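Local coordinates for protein sugar phosphate isomerase/epimerase (Parabacteroides distasonis, PDB 3OBE) that is probably an isomerase or epimerase acting on sugars or sugar phosphates, built as a xylose isomerase-like TIM barrel, at residues Lys21-Ser29 and Leu272-Gly280; Leu165-Phe175 and Val213-Met224. All blocks are in the same frame, centred on the assembly; numbering follows the deposited sequence. Where two conformers were deposited one is given.

Contact 1 (Lys21-Ser29 and Leu272-Gly280); sequences KKMGLQTYS and LGYYVELEG. With EOH (ethanol), chain D.
Gly-24 and Leu-25 pair in parallel with Tyr-275 and Val-276, strands 24-26 and 273-276 diverging by 45° with axes 3.9 Å apart at their closest. Gly-24 O takes a nearly straight bond from Val-276 N, and Val-276 O receives Gln-26 N. With no side chain at Gly-24, the Tyr-275 ring settles against it, CD1 3.6 Å from Gly-24 CA, while its hydroxyl reaches Ser-93. The Tyr-274 ring goes the other way: CG is wedged between the backbone N and the carbonyl carbon (chi1 69°), and the OH lies 3.6 Å from Met-23 CG. A water bridges that hydroxyl to Lys-22 O, and an ethanol, probably from crystallisation, accepts from Tyr-274 N.

Beyond the strands, Ser-29 OG does double duty, accepting Leu-278 N at 3.0 Å and donating to Gln-26 O at 2.8 Å, so the 3-10 turn is tied to the far segment. Gln-26 and Glu-277 run side by side, their amide and carboxylate planes 49° apart; Gln-26 OE1 holds Tyr-28 N, and NE2 turns to Glu-54 and Ile-55. Glu-277 OE2 sits at the edge of the Tyr-28 ring. Strands 24-26 and 273-276 are the first and last of the TIM barrel, and their pairing closes it: strand 52-55 continues the sheet beside 24-26, strand 240-245 beside 273-276, and helix 287-300 packs outside on Met-23, Val-276 and Leu-278.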
loop_
_atom_site.group_PDB
_atom_site.type_symbol
_atom_site.label_atom_id
_atom_site.label_comp_id
_atom_site.label_asym_id
_atom_site.label_seq_id
_atom_site.Cartn_x
_atom_site.Cartn_y
_atom_site.Cartn_z
ATOM N N LYS A 21 -14.381 6.409 -11.692
ATOM C CA LYS A 21 -13.421 5.323 -11.567
ATOM C C LYS A 21 -12.981 5.208 -10.121
ATOM O O LYS A 21 -12.790 6.213 -9.443
ATOM C CB LYS A 21 -12.186 5.603 -12.420
ATOM C CG LYS A 21 -12.435 5.635 -13.862
ATOM C CD LYS A 21 -11.092 5.684 -14.655
ATOM C CE LYS A 21 -11.325 6.112 -16.067
ATOM N NZ LYS A 21 -10.029 6.164 -16.807
ATOM N N LYS A 22 -12.812 3.984 -9.653
ATOM C CA LYS A 22 -12.374 3.773 -8.288
ATOM C C LYS A 22 -10.863 3.991 -8.268
ATOM O O LYS A 22 -10.101 3.458 -9.103
ATOM C CB LYS A 22 -12.763 2.381 -7.769
ATOM C CG LYS A 22 -14.259 2.068 -7.792
ATOM C CD LYS A 22 -15.094 2.921 -6.799
ATOM C CE LYS A 22 -16.625 2.805 -7.040
ATOM N NZ LYS A 22 -17.221 3.892 -7.956
HETATM N N MSE A 23 -10.435 4.814 -7.348
HETATM C CA MSE A 23 -9.058 5.276 -7.343
HETATM C C MSE A 23 -8.640 5.644 -5.928
HETATM O O MSE A 23 -9.289 6.452 -5.257
HETATM C CB MSE A 23 -8.909 6.495 -8.277
HETATM C CG MSE A 23 -7.588 7.119 -8.220
HETATM SE SE MSE A 23 -7.636 8.568 -9.586
HETATM C CE MSE A 23 -8.558 9.760 -8.677
ATOM N N GLY A 24 -7.546 5.044 -5.460
ATOM C CA GLY A 24 -7.070 5.342 -4.127
ATOM C C GLY A 24 -5.858 6.244 -4.042
ATOM O O GLY A 24 -5.100 6.425 -5.019
ATOM N N LEU A 25 -5.672 6.776 -2.843
ATOM C CA LEU A 25 -4.518 7.625 -2.523
ATOM C C LEU A 25 -3.975 7.231 -1.178
ATOM O O LEU A 25 -4.743 7.154 -0.202
ATOM C CB LEU A 25 -4.942 9.122 -2.433
ATOM C CG LEU A 25 -3.806 10.097 -2.056
ATOM C CD1 LEU A 25 -2.763 10.205 -3.162
ATOM C CD2 LEU A 25 -4.325 11.489 -1.732
ATOM N N GLN A 26 -2.653 7.059 -1.090
ATOM C CA GLN A 26 -1.974 6.977 0.204
ATOM C C GLN A 26 -1.774 8.386 0.740
ATOM O O GLN A 26 -1.093 9.206 0.146
ATOM C CB GLN A 26 -0.657 6.213 0.072
ATOM C CG GLN A 26 0.346 6.359 1.229
ATOM C CD GLN A 26 -0.238 6.066 2.608
ATOM O OE1 GLN A 26 -0.387 6.973 3.417
ATOM N NE2 GLN A 26 -0.594 4.797 2.872
ATOM N N THR A 27 -2.419 8.703 1.856
ATOM C CA THR A 27 -2.492 10.054 2.301
ATOM C C THR A 27 -1.181 10.658 2.860
ATOM O O THR A 27 -1.057 11.905 3.030
ATOM C CB THR A 27 -3.578 10.204 3.396
ATOM O OG1 THR A 27 -3.243 9.389 4.511
ATOM C CG2 THR A 27 -5.013 9.876 2.816
ATOM N N TYR A 28 -0.217 9.789 3.129
ATOM C CA TYR A 28 1.114 10.232 3.454
ATOM C C TYR A 28 1.678 11.140 2.335
ATOM O O TYR A 28 2.479 12.029 2.613
ATOM C CB TYR A 28 2.007 9.038 3.670
ATOM C CG TYR A 28 3.371 9.389 4.226
ATOM C CD1 TYR A 28 3.519 9.835 5.528
ATOM C CD2 TYR A 28 4.503 9.296 3.403
ATOM C CE1 TYR A 28 4.775 10.150 6.034
ATOM C CE2 TYR A 28 5.757 9.617 3.901
ATOM C CZ TYR A 28 5.875 10.045 5.192
ATOM O OH TYR A 28 7.127 10.341 5.677
ATOM N N SER A 29 1.168 10.973 1.114
ATOM C CA SER A 29 1.545 11.832 -0.020
ATOM C C SER A 29 1.344 13.313 0.229
ATOM O O SER A 29 2.040 14.109 -0.377
ATOM C CB SER A 29 0.721 11.474 -1.272
ATOM O OG SER A 29 0.899 10.107 -1.604
ATOM N N LEU A 272 -7.530 -5.967 -6.684
ATOM C CA LEU A 272 -8.666 -5.420 -5.974
ATOM C C LEU A 272 -8.739 -3.885 -5.992
ATOM O O LEU A 272 -9.830 -3.276 -5.899
ATOM C CB LEU A 272 -8.652 -5.903 -4.536
ATOM C CG LEU A 272 -8.740 -7.432 -4.383
ATOM C CD1 LEU A 272 -8.624 -7.818 -2.888
ATOM C CD2 LEU A 272 -9.980 -8.084 -5.059
ATOM N N GLY A 273 -7.594 -3.272 -6.155
ATOM C CA GLY A 273 -7.511 -1.828 -6.224
ATOM C C GLY A 273 -6.091 -1.350 -6.143
ATOM O O GLY A 273 -5.114 -2.143 -6.136
ATOM N N TYR A 274 -5.969 -0.030 -6.159
ATOM C CA TYR A 274 -4.680 0.604 -6.096
ATOM C C TYR A 274 -4.684 1.942 -5.368
ATOM O O TYR A 274 -5.714 2.633 -5.285
ATOM C CB TYR A 274 -4.112 0.809 -7.503
ATOM C CG TYR A 274 -4.860 1.845 -8.328
ATOM C CD1 TYR A 274 -4.519 3.183 -8.293
ATOM C CD2 TYR A 274 -5.911 1.457 -9.163
ATOM C CE1 TYR A 274 -5.204 4.118 -9.056
ATOM C CE2 TYR A 274 -6.627 2.399 -9.884
ATOM C CZ TYR A 274 -6.253 3.702 -9.846
ATOM O OH TYR A 274 -6.963 4.586 -10.638
ATOM N N TYR A 275 -3.528 2.300 -4.851
ATOM C CA TYR A 275 -3.346 3.582 -4.208
ATOM C C TYR A 275 -2.186 4.311 -4.836
ATOM O O TYR A 275 -1.078 3.762 -4.987
ATOM C CB TYR A 275 -3.109 3.410 -2.699
ATOM C CG TYR A 275 -4.249 2.677 -2.069
ATOM C CD1 TYR A 275 -5.378 3.342 -1.618
ATOM C CD2 TYR A 275 -4.208 1.283 -1.925
ATOM C CE1 TYR A 275 -6.463 2.628 -1.054
ATOM C CE2 TYR A 275 -5.273 0.579 -1.415
ATOM C CZ TYR A 275 -6.389 1.255 -0.954
ATOM O OH TYR A 275 -7.452 0.528 -0.445
ATOM N N VAL A 276 -2.463 5.568 -5.202
ATOM C CA VAL A 276 -1.451 6.502 -5.642
ATOM C C VAL A 276 -0.583 6.983 -4.477
ATOM O O VAL A 276 -1.094 7.273 -3.379
ATOM C CB VAL A 276 -2.136 7.728 -6.321
ATOM C CG1 VAL A 276 -1.152 8.816 -6.649
ATOM C CG2 VAL A 276 -2.904 7.282 -7.589
ATOM N N GLU A 277 0.706 7.127 -4.733
ATOM C CA GLU A 277 1.597 7.797 -3.794
ATOM C C GLU A 277 2.548 8.709 -4.535
ATOM O O GLU A 277 3.032 8.366 -5.616
ATOM C CB GLU A 277 2.376 6.813 -2.938
ATOM C CG GLU A 277 3.209 7.541 -1.838
ATOM C CD GLU A 277 3.593 6.694 -0.637
ATOM O OE1 GLU A 277 3.214 5.513 -0.574
ATOM O OE2 GLU A 277 4.272 7.269 0.248
ATOM N N LEU A 278 2.834 9.854 -3.936
ATOM C CA LEU A 278 3.861 10.777 -4.391
ATOM C C LEU A 278 4.802 11.111 -3.242
ATOM O O LEU A 278 4.369 11.284 -2.110
ATOM C CB LEU A 278 3.308 12.095 -4.893
ATOM C CG LEU A 278 2.675 12.190 -6.279
ATOM C CD1 LEU A 278 1.438 11.354 -6.435
ATOM C CD2 LEU A 278 2.428 13.672 -6.691
ATOM N N GLU A 279 6.079 11.142 -3.582
ATOM C CA GLU A 279 7.089 11.682 -2.691
ATOM C C GLU A 279 7.075 13.210 -2.794
ATOM O O GLU A 279 6.334 13.781 -3.593
ATOM C CB GLU A 279 8.449 11.059 -3.006
ATOM C CG GLU A 279 9.072 11.513 -4.310
ATOM C CD GLU A 279 10.346 10.755 -4.595
ATOM O OE1 GLU A 279 10.254 9.608 -5.067
ATOM O OE2 GLU A 279 11.435 11.320 -4.309
ATOM N N GLY A 280 7.833 13.864 -1.931
ATOM C CA GLY A 280 7.915 15.339 -1.888
ATOM C C GLY A 280 8.492 15.882 -3.178
ATOM O O GLY A 280 9.403 15.302 -3.766
HETATM C C1 EOH D . -9.199 1.832 -5.007
HETATM C C2 EOH D . -8.646 1.244 -3.715
HETATM O O EOH D . -8.587 1.426 -6.227
HETATM O O HOH W 1 -9.260 3.661 -11.514
#

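Contact 2 (Leu165-Phe175 and Val213-Met224); sequences LWGYHNHSNEF and VMFELDVYWAVM. With PO4 (phosphate ion), chain C.
His-171 lies alongside Trp-221, its CD2 over one face of the indole and 3.4 Å from Trp-221 NE1, with the imidazole and the five-membered ring inclined at 43°. From there His-171 NE2 donates to O2 of a phosphate, probably from the crystallisation liquor, at 2.6 Å. His-169 stands next to it, CE1 3.5 Å from phosphate O3, and its NE2 gives a 2.8 Å bond to the anti lone pair of Asp-218 OD2, which lies in the imidazole plane. That nearly straight, in-plane bond helps set the rotation of the ring.

Asn-170 positions Asp-218 in turn, OD1 accepting its backbone N at 2.9 Å. Asp-218 OD1 caps helix 219-224 by accepting Trp-221 N, so one side chain serves both the histidine and the helix. Ser-172 OG ties the loop to that helix through Trp-221 O at 2.7 Å. These residues sit at the C-terminal ends of two adjacent parallel strands, 165-169 and 213-218, where TIM barrels carry their active sites.

A shell further out, Glu-174 shares its carboxylate between His-171 N and Tyr-168 OH. Glu-216, extended with CG anti to its N (chi1 179°), sets OE1 3.4 Å from His-169 CB, its carboxylate almost perpendicular to the imidazole, and that oxygen accepts from His-96. On the opposite face of the sheet the Tyr-168 ring meets Phe-215 CD2 at its edge, while helices 142-160 and 200-207 supply Phe-152 and Phe-204 to Tyr-168. Phe-175 CE2 rests 3.8 Å from Ala-222 CB.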
loop_
_atom_site.group_PDB
_atom_site.type_symbol
_atom_site.label_atom_id
_atom_site.label_comp_id
_atom_site.label_asym_id
_atom_site.label_seq_id
_atom_site.Cartn_x
_atom_site.Cartn_y
_atom_site.Cartn_z
ATOM N N LEU A 165 -7.848 -8.142 4.876
ATOM C CA LEU A 165 -6.713 -8.740 4.156
ATOM C C LEU A 165 -5.421 -8.127 4.646
ATOM O O LEU A 165 -5.243 -6.914 4.546
ATOM C CB LEU A 165 -6.807 -8.475 2.674
ATOM C CG LEU A 165 -8.009 -9.068 1.939
ATOM C CD1 LEU A 165 -8.021 -8.541 0.505
ATOM C CD2 LEU A 165 -7.992 -10.602 1.964
ATOM N N TRP A 166 -4.512 -8.954 5.114
ATOM C CA TRP A 166 -3.161 -8.497 5.446
ATOM C C TRP A 166 -2.313 -8.529 4.198
ATOM O O TRP A 166 -2.317 -9.519 3.472
ATOM C CB TRP A 166 -2.552 -9.368 6.541
ATOM C CG TRP A 166 -1.304 -8.791 7.133
ATOM C CD1 TRP A 166 -1.238 -8.043 8.263
ATOM C CD2 TRP A 166 0.043 -8.875 6.629
ATOM N NE1 TRP A 166 0.051 -7.657 8.507
ATOM C CE2 TRP A 166 0.870 -8.182 7.542
ATOM C CE3 TRP A 166 0.638 -9.491 5.523
ATOM C CZ2 TRP A 166 2.241 -8.039 7.344
ATOM C CZ3 TRP A 166 1.981 -9.386 5.365
ATOM C CH2 TRP A 166 2.772 -8.652 6.240
ATOM N N GLY A 167 -1.499 -7.478 3.997
ATOM C CA GLY A 167 -0.591 -7.399 2.871
ATOM C C GLY A 167 0.757 -6.772 3.217
ATOM O O GLY A 167 0.902 -6.164 4.270
ATOM N N TYR A 168 1.680 -6.896 2.274
ATOM C CA TYR A 168 3.056 -6.417 2.397
ATOM C C TYR A 168 3.401 -5.526 1.205
ATOM O O TYR A 168 3.212 -5.926 0.053
ATOM C CB TYR A 168 4.052 -7.572 2.487
ATOM C CG TYR A 168 5.450 -7.092 2.662
ATOM C CD1 TYR A 168 5.852 -6.598 3.879
ATOM C CD2 TYR A 168 6.336 -6.982 1.571
ATOM C CE1 TYR A 168 7.095 -6.105 4.051
ATOM C CE2 TYR A 168 7.577 -6.466 1.737
ATOM C CZ TYR A 168 7.963 -6.049 2.991
ATOM O OH TYR A 168 9.238 -5.559 3.224
ATOM N N HIS A 169 3.896 -4.327 1.497
ATOM C CA HIS A 169 4.242 -3.312 0.495
ATOM C C HIS A 169 5.739 -3.204 0.390
ATOM O O HIS A 169 6.430 -2.920 1.393
ATOM C CB HIS A 169 3.636 -1.971 0.889
ATOM C CG HIS A 169 4.065 -0.836 0.029
ATOM N ND1 HIS A 169 4.525 0.338 0.562
ATOM C CD2 HIS A 169 4.065 -0.673 -1.320
ATOM C CE1 HIS A 169 4.834 1.175 -0.421
ATOM N NE2 HIS A 169 4.572 0.589 -1.580
ATOM N N ASN A 170 6.251 -3.479 -0.799
ATOM C CA ASN A 170 7.652 -3.446 -1.087
ATOM C C ASN A 170 8.163 -2.036 -1.439
ATOM O O ASN A 170 7.407 -1.170 -1.888
ATOM C CB ASN A 170 8.037 -4.332 -2.305
ATOM C CG ASN A 170 7.377 -3.881 -3.563
ATOM O OD1 ASN A 170 6.183 -4.110 -3.752
ATOM N ND2 ASN A 170 8.127 -3.227 -4.439
ATOM N N HIS A 171 9.483 -1.848 -1.318
ATOM C CA HIS A 171 10.182 -0.752 -2.001
ATOM C C HIS A 171 11.187 -1.437 -2.934
ATOM O O HIS A 171 10.767 -2.323 -3.661
ATOM C CB HIS A 171 10.770 0.201 -0.993
ATOM C CG HIS A 171 9.699 0.871 -0.177
ATOM N ND1 HIS A 171 8.980 0.193 0.789
ATOM C CD2 HIS A 171 9.153 2.111 -0.265
ATOM C CE1 HIS A 171 8.064 1.018 1.290
ATOM N NE2 HIS A 171 8.136 2.177 0.659
ATOM N N SER A 172 12.464 -1.071 -2.926
ATOM C CA SER A 172 13.409 -1.655 -3.900
ATOM C C SER A 172 14.267 -2.752 -3.303
ATOM O O SER A 172 14.758 -3.606 -4.045
ATOM C CB SER A 172 14.295 -0.593 -4.535
ATOM O OG SER A 172 13.528 0.379 -5.203
ATOM N N ASN A 173 14.461 -2.723 -1.991
ATOM C CA ASN A 173 15.459 -3.627 -1.368
ATOM C C ASN A 173 14.954 -5.069 -1.348
ATOM O O ASN A 173 15.759 -5.999 -1.182
ATOM C CB ASN A 173 15.826 -3.179 0.023
ATOM C CG ASN A 173 16.793 -2.032 0.032
ATOM O OD1 ASN A 173 17.523 -1.782 -0.947
ATOM N ND2 ASN A 173 16.879 -1.364 1.182
ATOM N N GLU A 174 13.665 -5.276 -1.577
ATOM C CA GLU A 174 13.111 -6.616 -1.691
ATOM C C GLU A 174 13.624 -7.283 -2.972
ATOM O O GLU A 174 13.470 -8.496 -3.152
ATOM C CB GLU A 174 11.620 -6.633 -1.681
ATOM C CG GLU A 174 10.989 -6.243 -0.355
ATOM C CD GLU A 174 10.864 -4.796 -0.038
ATOM O OE1 GLU A 174 11.299 -3.911 -0.821
ATOM O OE2 GLU A 174 10.294 -4.510 1.059
ATOM N N PHE A 175 14.244 -6.496 -3.843
ATOM C CA PHE A 175 14.779 -7.068 -5.100
ATOM C C PHE A 175 16.268 -7.247 -5.042
ATOM O O PHE A 175 16.941 -7.506 -6.067
ATOM C CB PHE A 175 14.286 -6.274 -6.293
ATOM C CG PHE A 175 12.800 -6.210 -6.360
ATOM C CD1 PHE A 175 12.057 -7.364 -6.576
ATOM C CD2 PHE A 175 12.129 -5.054 -6.038
ATOM C CE1 PHE A 175 10.663 -7.333 -6.558
ATOM C CE2 PHE A 175 10.754 -5.005 -6.046
ATOM C CZ PHE A 175 10.009 -6.145 -6.296
ATOM N N VAL A 213 -1.828 -13.947 3.333
ATOM C CA VAL A 213 -0.981 -12.844 2.977
ATOM C C VAL A 213 -1.115 -12.501 1.507
ATOM O O VAL A 213 -0.998 -13.383 0.650
ATOM C CB VAL A 213 0.497 -13.186 3.282
ATOM C CG1 VAL A 213 1.481 -12.110 2.708
ATOM C CG2 VAL A 213 0.688 -13.360 4.785
HETATM N N MSE A 214 -1.327 -11.203 1.230
HETATM C CA MSE A 214 -1.207 -10.712 -0.142
HETATM C C MSE A 214 -0.147 -9.606 -0.176
HETATM O O MSE A 214 0.479 -9.277 0.855
HETATM C CB MSE A 214 -2.572 -10.249 -0.664
HETATM C CG MSE A 214 -3.269 -9.166 0.168
HETATM SE SE MSE A 214 -2.642 -7.369 -0.255
HETATM C CE MSE A 214 -3.843 -6.452 0.980
ATOM N N PHE A 215 0.115 -9.089 -1.377
ATOM C CA PHE A 215 1.179 -8.157 -1.629
ATOM C C PHE A 215 0.607 -6.916 -2.302
ATOM O O PHE A 215 -0.248 -7.014 -3.223
ATOM C CB PHE A 215 2.338 -8.801 -2.421
ATOM C CG PHE A 215 3.103 -9.843 -1.590
ATOM C CD1 PHE A 215 2.587 -11.123 -1.437
ATOM C CD2 PHE A 215 4.234 -9.502 -0.862
ATOM C CE1 PHE A 215 3.210 -12.026 -0.625
ATOM C CE2 PHE A 215 4.873 -10.452 -0.057
ATOM C CZ PHE A 215 4.355 -11.683 0.073
ATOM N N GLU A 216 1.100 -5.778 -1.835
ATOM C CA GLU A 216 0.809 -4.463 -2.446
ATOM C C GLU A 216 2.028 -4.126 -3.247
ATOM O O GLU A 216 3.039 -3.647 -2.712
ATOM C CB GLU A 216 0.505 -3.434 -1.362
ATOM C CG GLU A 216 0.200 -1.988 -1.846
ATOM C CD GLU A 216 -0.260 -1.134 -0.739
ATOM O OE1 GLU A 216 0.569 -0.837 0.118
ATOM O OE2 GLU A 216 -1.428 -0.653 -0.776
ATOM N N LEU A 217 1.956 -4.399 -4.534
ATOM C CA LEU A 217 3.112 -4.270 -5.407
ATOM C C LEU A 217 3.360 -2.813 -5.707
ATOM O O LEU A 217 2.520 -2.152 -6.290
ATOM C CB LEU A 217 2.937 -5.024 -6.704
ATOM C CG LEU A 217 4.110 -4.928 -7.669
ATOM C CD1 LEU A 217 5.446 -5.379 -6.981
ATOM C CD2 LEU A 217 3.810 -5.640 -8.937
ATOM N N ASP A 218 4.521 -2.351 -5.278
ATOM C CA ASP A 218 4.980 -0.988 -5.659
ATOM C C ASP A 218 5.658 -1.044 -7.012
ATOM O O ASP A 218 6.779 -1.514 -7.137
ATOM C CB ASP A 218 5.872 -0.313 -4.650
ATOM C CG ASP A 218 5.829 1.192 -4.846
ATOM O OD1 ASP A 218 6.291 1.605 -5.952
ATOM O OD2 ASP A 218 5.284 1.919 -3.968
ATOM N N VAL A 219 4.920 -0.638 -8.051
ATOM C CA VAL A 219 5.429 -0.799 -9.395
ATOM C C VAL A 219 6.648 0.095 -9.620
ATOM O O VAL A 219 7.583 -0.270 -10.354
ATOM C CB VAL A 219 4.334 -0.596 -10.453
ATOM C CG1 VAL A 219 3.296 -1.688 -10.300
ATOM C CG2 VAL A 219 3.717 0.832 -10.381
ATOM N N TYR A 220 6.660 1.271 -8.996
ATOM C CA TYR A 220 7.782 2.210 -9.167
ATOM C C TYR A 220 9.031 1.696 -8.480
ATOM O O TYR A 220 10.087 1.682 -9.074
ATOM C CB TYR A 220 7.444 3.565 -8.585
ATOM C CG TYR A 220 8.552 4.563 -8.632
ATOM C CD1 TYR A 220 8.844 5.291 -9.819
ATOM C CD2 TYR A 220 9.320 4.833 -7.498
ATOM C CE1 TYR A 220 9.864 6.276 -9.812
ATOM C CE2 TYR A 220 10.319 5.784 -7.528
ATOM C CZ TYR A 220 10.577 6.494 -8.667
ATOM O OH TYR A 220 11.565 7.432 -8.682
ATOM N N TRP A 221 8.917 1.281 -7.223
ATOM C CA TRP A 221 10.130 0.858 -6.519
ATOM C C TRP A 221 10.628 -0.482 -7.098
ATOM O O TRP A 221 11.828 -0.769 -7.026
ATOM C CB TRP A 221 9.886 0.764 -5.011
ATOM C CG TRP A 221 9.665 2.119 -4.359
ATOM C CD1 TRP A 221 8.540 2.521 -3.685
ATOM C CD2 TRP A 221 10.561 3.245 -4.323
ATOM N NE1 TRP A 221 8.692 3.791 -3.216
ATOM C CE2 TRP A 221 9.916 4.272 -3.590
ATOM C CE3 TRP A 221 11.852 3.481 -4.808
ATOM C CZ2 TRP A 221 10.504 5.520 -3.379
ATOM C CZ3 TRP A 221 12.420 4.718 -4.589
ATOM C CH2 TRP A 221 11.745 5.724 -3.888
ATOM N N ALA A 222 9.754 -1.243 -7.748
ATOM C CA ALA A 222 10.191 -2.424 -8.497
ATOM C C ALA A 222 11.062 -2.003 -9.702
ATOM O O ALA A 222 12.194 -2.486 -9.861
ATOM C CB ALA A 222 8.990 -3.238 -8.967
ATOM N N VAL A 223 10.582 -1.034 -10.494
ATOM C CA VAL A 223 11.429 -0.482 -11.596
ATOM C C VAL A 223 12.762 0.103 -11.090
ATOM O O VAL A 223 13.822 -0.133 -11.706
ATOM C CB VAL A 223 10.655 0.529 -12.454
ATOM C CG1 VAL A 223 11.608 1.188 -13.476
ATOM C CG2 VAL A 223 9.438 -0.188 -13.156
HETATM N N MSE A 224 12.754 0.779 -9.934
HETATM C CA MSE A 224 13.945 1.338 -9.352
HETATM C C MSE A 224 14.861 0.259 -8.788
HETATM O O MSE A 224 16.052 0.512 -8.600
HETATM C CB MSE A 224 13.614 2.357 -8.263
HETATM C CG MSE A 224 12.870 3.539 -8.802
HETATM SE SE MSE A 224 14.040 4.761 -9.713
HETATM C CE MSE A 224 14.900 5.517 -8.199
HETATM P P PO4 C . 5.516 4.465 1.840
HETATM O O1 PO4 C . 5.445 5.977 2.090
HETATM O O2 PO4 C . 6.505 4.260 0.736
HETATM O O3 PO4 C . 4.078 4.115 1.353
HETATM O O4 PO4 C . 5.782 3.685 3.082
#

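Overall arrangement
Contacts 1 and 2 are two seams of one eight-stranded parallel barrel, their centres about 14 Å apart, with strand 240-245 between 213-218 and 273-276. In sequence contact 2 is nested inside the long loop that contact 1 closes. They touch at two places: inside the barrel, Tyr-275 CD2 packs 3.6 Å from Glu-216 OE2; and near the starts of the strands, Leu-272 CD1 touches Leu-165 CD1 at 3.5 Å. The phosphate lies between the two contacts: His-171 of contact 2 binds it, and the Glu-277 side chain of contact 1 comes within about 3 Å. Though probably from the crystallisation liquor, it may mark the substrate pocket.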